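Local coordinates for endonuclease and methylase LlaGI (PDB 5FFJ), which recognises a specific DNA sequence and, as a Type ISP restriction-modification enzyme, probably couples methyltransferase and helicase-like ATPase activities with DNA cleavage, at residues Asn1064-Trp1068 and Glu1115-Ser1121. Numbering follows the deposited sequence.
With nucleotides of chain C.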
loop_
_atom_site.group_PDB
_atom_site.type_symbol
_atom_site.label_atom_id
_atom_site.label_comp_id
_atom_site.label_asym_id
_atom_site.label_seq_id
_atom_site.Cartn_x
_atom_site.Cartn_y
_atom_site.Cartn_z
ATOM N N ASN A 1064 -1.390 -19.661 11.327
ATOM C CA ASN A 1064 -1.747 -18.752 10.231
ATOM C C ASN A 1064 -2.930 -17.826 10.559
ATOM O O ASN A 1064 -3.332 -17.014 9.728
ATOM C CB ASN A 1064 -2.043 -19.542 8.943
ATOM C CG ASN A 1064 -0.790 -19.798 8.109
ATOM O OD1 ASN A 1064 0.245 -20.223 8.627
ATOM N ND2 ASN A 1064 -0.876 -19.518 6.807
ATOM N N ARG A 1065 -3.468 -17.925 11.773
ATOM C CA ARG A 1065 -4.577 -17.070 12.198
ATOM C C ARG A 1065 -4.540 -16.878 13.715
ATOM O O ARG A 1065 -5.457 -17.279 14.431
ATOM C CB ARG A 1065 -5.921 -17.663 11.751
ATOM C CG ARG A 1065 -6.104 -19.147 12.050
ATOM C CD ARG A 1065 -7.419 -19.662 11.476
ATOM N NE ARG A 1065 -7.445 -19.618 10.013
ATOM C CZ ARG A 1065 -7.108 -20.626 9.211
ATOM N NH1 ARG A 1065 -6.703 -21.787 9.713
ATOM N NH2 ARG A 1065 -7.173 -20.471 7.894
ATOM N N ASP A 1066 -3.470 -16.244 14.192
ATOM C CA ASP A 1066 -3.210 -16.112 15.624
ATOM C C ASP A 1066 -4.298 -15.334 16.364
ATOM O O ASP A 1066 -4.686 -15.712 17.471
ATOM C CB ASP A 1066 -1.851 -15.435 15.852
ATOM C CG ASP A 1066 -0.674 -16.354 15.547
ATOM O OD1 ASP A 1066 -0.888 -17.568 15.337
ATOM O OD2 ASP A 1066 0.474 -15.859 15.529
ATOM N N ALA A 1067 -4.784 -14.251 15.765
ATOM C CA ALA A 1067 -5.762 -13.393 16.433
ATOM C C ALA A 1067 -7.019 -14.170 16.822
ATOM O O ALA A 1067 -7.609 -13.926 17.875
ATOM C CB ALA A 1067 -6.128 -12.210 15.549
ATOM N N TRP A 1068 -7.419 -15.109 15.970
ATOM C CA TRP A 1068 -8.603 -15.924 16.220
ATOM C C TRP A 1068 -8.286 -17.110 17.120
ATOM O O TRP A 1068 -9.001 -17.385 18.084
ATOM C CB TRP A 1068 -9.188 -16.437 14.902
ATOM C CG TRP A 1068 -9.729 -15.368 14.003
ATOM C CD1 TRP A 1068 -9.037 -14.649 13.072
ATOM C CD2 TRP A 1068 -11.083 -14.904 13.942
ATOM N NE1 TRP A 1068 -9.877 -13.764 12.438
ATOM C CE2 TRP A 1068 -11.137 -13.902 12.954
ATOM C CE3 TRP A 1068 -12.252 -15.239 14.630
ATOM C CZ2 TRP A 1068 -12.317 -13.230 12.639
ATOM C CZ3 TRP A 1068 -13.421 -14.573 14.314
ATOM C CH2 TRP A 1068 -13.445 -13.580 13.327
ATOM N N GLU A 1115 -12.306 -9.966 6.819
ATOM C CA GLU A 1115 -11.392 -10.482 7.832
ATOM C C GLU A 1115 -11.940 -10.333 9.251
ATOM O O GLU A 1115 -11.317 -10.785 10.212
ATOM C CB GLU A 1115 -10.035 -9.787 7.720
ATOM C CG GLU A 1115 -8.971 -10.661 7.074
ATOM C CD GLU A 1115 -7.676 -9.919 6.809
ATOM O OE1 GLU A 1115 -7.709 -8.672 6.719
ATOM O OE2 GLU A 1115 -6.624 -10.582 6.686
ATOM N N ARG A 1116 -13.103 -9.704 9.379
ATOM C CA ARG A 1116 -13.800 -9.652 10.660
ATOM C C ARG A 1116 -14.684 -10.883 10.843
ATOM O O ARG A 1116 -15.321 -11.057 11.883
ATOM C CB ARG A 1116 -14.642 -8.381 10.768
ATOM C CG ARG A 1116 -13.815 -7.102 10.780
ATOM C CD ARG A 1116 -14.563 -5.928 11.400
ATOM N NE ARG A 1116 -14.938 -6.188 12.790
ATOM C CZ ARG A 1116 -15.030 -5.262 13.742
ATOM N NH1 ARG A 1116 -14.768 -3.986 13.479
ATOM N NH2 ARG A 1116 -15.382 -5.616 14.971
ATOM N N LYS A 1117 -14.709 -11.733 9.820
ATOM C CA LYS A 1117 -15.524 -12.944 9.808
ATOM C C LYS A 1117 -14.650 -14.190 9.853
ATOM O O LYS A 1117 -14.788 -15.038 10.735
ATOM C CB LYS A 1117 -16.394 -12.986 8.554
ATOM C CG LYS A 1117 -17.459 -11.918 8.491
ATOM C CD LYS A 1117 -18.712 -12.365 9.216
ATOM C CE LYS A 1117 -19.839 -11.366 9.042
ATOM N NZ LYS A 1117 -21.126 -11.905 9.556
ATOM N N ILE A 1118 -13.744 -14.275 8.883
ATOM C CA ILE A 1118 -12.870 -15.431 8.705
ATOM C C ILE A 1118 -11.451 -14.980 8.387
ATOM O O ILE A 1118 -11.253 -13.973 7.704
ATOM C CB ILE A 1118 -13.393 -16.359 7.559
ATOM C CG1 ILE A 1118 -14.552 -17.227 8.053
ATOM C CG2 ILE A 1118 -12.289 -17.273 7.004
ATOM C CD1 ILE A 1118 -15.579 -17.527 6.983
ATOM N N SER A 1119 -10.470 -15.715 8.906
ATOM C CA SER A 1119 -9.088 -15.558 8.473
ATOM C C SER A 1119 -8.741 -16.730 7.554
ATOM O O SER A 1119 -8.276 -17.776 8.007
ATOM C CB SER A 1119 -8.124 -15.480 9.664
ATOM O OG SER A 1119 -6.854 -14.997 9.246
ATOM N N TRP A 1120 -9.002 -16.547 6.262
ATOM C CA TRP A 1120 -8.685 -17.547 5.243
ATOM C C TRP A 1120 -7.206 -17.902 5.206
ATOM O O TRP A 1120 -6.337 -17.072 5.469
ATOM C CB TRP A 1120 -9.114 -17.059 3.852
ATOM C CG TRP A 1120 -10.599 -16.903 3.696
ATOM C CD1 TRP A 1120 -11.289 -15.739 3.520
ATOM C CD2 TRP A 1120 -11.575 -17.951 3.711
ATOM N NE1 TRP A 1120 -12.636 -15.998 3.420
ATOM C CE2 TRP A 1120 -12.837 -17.349 3.536
ATOM C CE3 TRP A 1120 -11.506 -19.339 3.854
ATOM C CZ2 TRP A 1120 -14.017 -18.087 3.500
ATOM C CZ3 TRP A 1120 -12.680 -20.070 3.819
ATOM C CH2 TRP A 1120 -13.918 -19.442 3.645
ATOM N N SER A 1121 -6.945 -19.163 4.885
ATOM C CA SER A 1121 -5.610 -19.637 4.561
ATOM C C SER A 1121 -5.759 -20.640 3.429
ATOM O O SER A 1121 -6.872 -21.084 3.146
ATOM C CB SER A 1121 -4.940 -20.275 5.774
ATOM O OG SER A 1121 -5.605 -21.472 6.140
ATOM P P DG C 16 -1.310 -14.642 11.499
ATOM O OP1 DG C 16 -2.728 -14.303 11.744
ATOM O OP2 DG C 16 -0.738 -15.868 12.102
ATOM O "O5'" DG C 16 -1.070 -14.707 9.918
ATOM C "C5'" DG C 16 0.240 -14.493 9.420
ATOM C "C4'" DG C 16 0.346 -14.761 7.931
ATOM O "O4'" DG C 16 1.750 -14.755 7.572
ATOM C "C3'" DG C 16 -0.114 -16.129 7.468
ATOM O "O3'" DG C 16 -0.197 -16.175 6.052
ATOM C "C2'" DG C 16 1.035 -16.970 7.963
ATOM C "C1'" DG C 16 2.202 -16.105 7.491
ATOM N N9 DG C 16 3.423 -16.241 8.270
ATOM C C8 DG C 16 3.546 -16.512 9.612
ATOM N N7 DG C 16 4.788 -16.568 10.016
ATOM C C5 DG C 16 5.528 -16.315 8.866
ATOM C C6 DG C 16 6.927 -16.245 8.673
ATOM O O6 DG C 16 7.827 -16.397 9.511
ATOM N N1 DG C 16 7.249 -15.964 7.347
ATOM C C2 DG C 16 6.332 -15.777 6.338
ATOM N N2 DG C 16 6.823 -15.515 5.120
ATOM N N3 DG C 16 5.025 -15.841 6.508
ATOM C C4 DG C 16 4.698 -16.112 7.790
ATOM P P DA C 17 -1.585 -16.425 5.288
ATOM O OP1 DA C 17 -2.458 -15.270 5.604
ATOM O OP2 DA C 17 -2.056 -17.799 5.573
ATOM O "O5'" DA C 17 -1.157 -16.356 3.746
ATOM C "C5'" DA C 17 -0.568 -15.160 3.239
ATOM C "C4'" DA C 17 0.673 -15.443 2.409
ATOM O "O4'" DA C 17 1.691 -16.044 3.247
ATOM C "C3'" DA C 17 0.478 -16.397 1.231
ATOM O "O3'" DA C 17 1.186 -15.906 0.091
ATOM C "C2'" DA C 17 1.042 -17.716 1.744
ATOM C "C1'" DA C 17 2.153 -17.242 2.659
ATOM N N9 DA C 17 2.480 -18.164 3.729
ATOM C C8 DA C 17 1.608 -18.779 4.580
ATOM N N7 DA C 17 2.190 -19.543 5.466
ATOM C C5 DA C 17 3.537 -19.408 5.183
ATOM C C6 DA C 17 4.678 -19.965 5.768
ATOM N N6 DA C 17 4.624 -20.802 6.803
ATOM N N1 DA C 17 5.877 -19.629 5.249
ATOM C C2 DA C 17 5.914 -18.787 4.209
ATOM N N3 DA C 17 4.905 -18.197 3.574
ATOM C C4 DA C 17 3.732 -18.556 4.118
ATOM P P DG C 15 2.894 -10.514 16.350
ATOM O OP1 DG C 15 1.630 -10.093 16.997
ATOM O OP2 DG C 15 4.028 -10.943 17.200
ATOM O "O5'" DG C 15 2.616 -11.683 15.292
ATOM C "C5'" DG C 15 1.281 -12.114 15.023
ATOM C "C4'" DG C 15 1.023 -12.173 13.530
ATOM O "O4'" DG C 15 2.256 -11.856 12.819
ATOM C "C3'" DG C 15 0.575 -13.539 13.009
ATOM O "O3'" DG C 15 -0.410 -13.392 11.967
ATOM C "C2'" DG C 15 1.881 -14.146 12.510
ATOM C "C1'" DG C 15 2.610 -12.928 11.967
ATOM N N9 DG C 15 4.073 -13.054 11.937
ATOM C C8 DG C 15 4.921 -13.235 13.006
ATOM N N7 DG C 15 6.182 -13.299 12.666
ATOM C C5 DG C 15 6.172 -13.147 11.285
ATOM C C6 DG C 15 7.245 -13.134 10.357
ATOM O O6 DG C 15 8.458 -13.258 10.581
ATOM N N1 DG C 15 6.794 -12.954 9.052
ATOM C C2 DG C 15 5.475 -12.806 8.690
ATOM N N2 DG C 15 5.230 -12.642 7.384
ATOM N N3 DG C 15 4.464 -12.818 9.547
ATOM C C4 DG C 15 4.884 -12.993 10.822
#
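Arg-1065 reaches across to Ser-1119 and takes its backbone carbonyl side-on with two nitrogens: NE lies 2.8 Å and NH2 2.9 Å from Ser-1119 O. Both bonds run in the carbonyl plane and in the guanidinium plane, so the oxygen is shared at one edge of the flat group. NH2 of Arg-1065 also donates to Ser-1121 OG at 2.6 Å, a more bent bond (133° at the hydrogen) whose acceptor sits 27° out of the guanidinium plane. The side chain, bent at chi3 (65°), carries the guanidinium from beside Ser-1119 toward Ser-1121. The remaining nitrogen, NH1, is taken by Leu-1160 O, so all three guanidinium nitrogens have an acceptor, while Ser-1121 OG is further hydrogen-bonded to Glu-1162.

One turn along, the indole of Trp-1068 covers the bend of the same loop. Its CD1 touches Ser-1119 CB at 3.6 Å, and its six-membered ring has the carbonyl oxygens of Glu-1115 and Arg-1116 at the edge. Lys-1117 O approaches CH2 of Trp-1068 obliquely at 3.3 Å.

The DNA backbone runs past Asn-1064 to Asp-1066. At the start of the helix, Asp-1066 N donates to DG16 OP1 of chain C at 3.2 Å. Asn-1064 ND2 points at OP2 of DA17 of chain C, though the modelled separation is too short to be taken literally. Asp-1066 OD1 is hydrogen-bonded to Thr-1063 OG1 and OD2 to Tyr-1146 OH. The contact thus ties a phosphate-binding turn of the specificity domain to the loop between helices 1074-1096 and 1122-1129, with Met-1084 of the former and Leu-1124 of the latter packing against Arg-1065, and strand 1070-1071 following directly after helix 1066-1069.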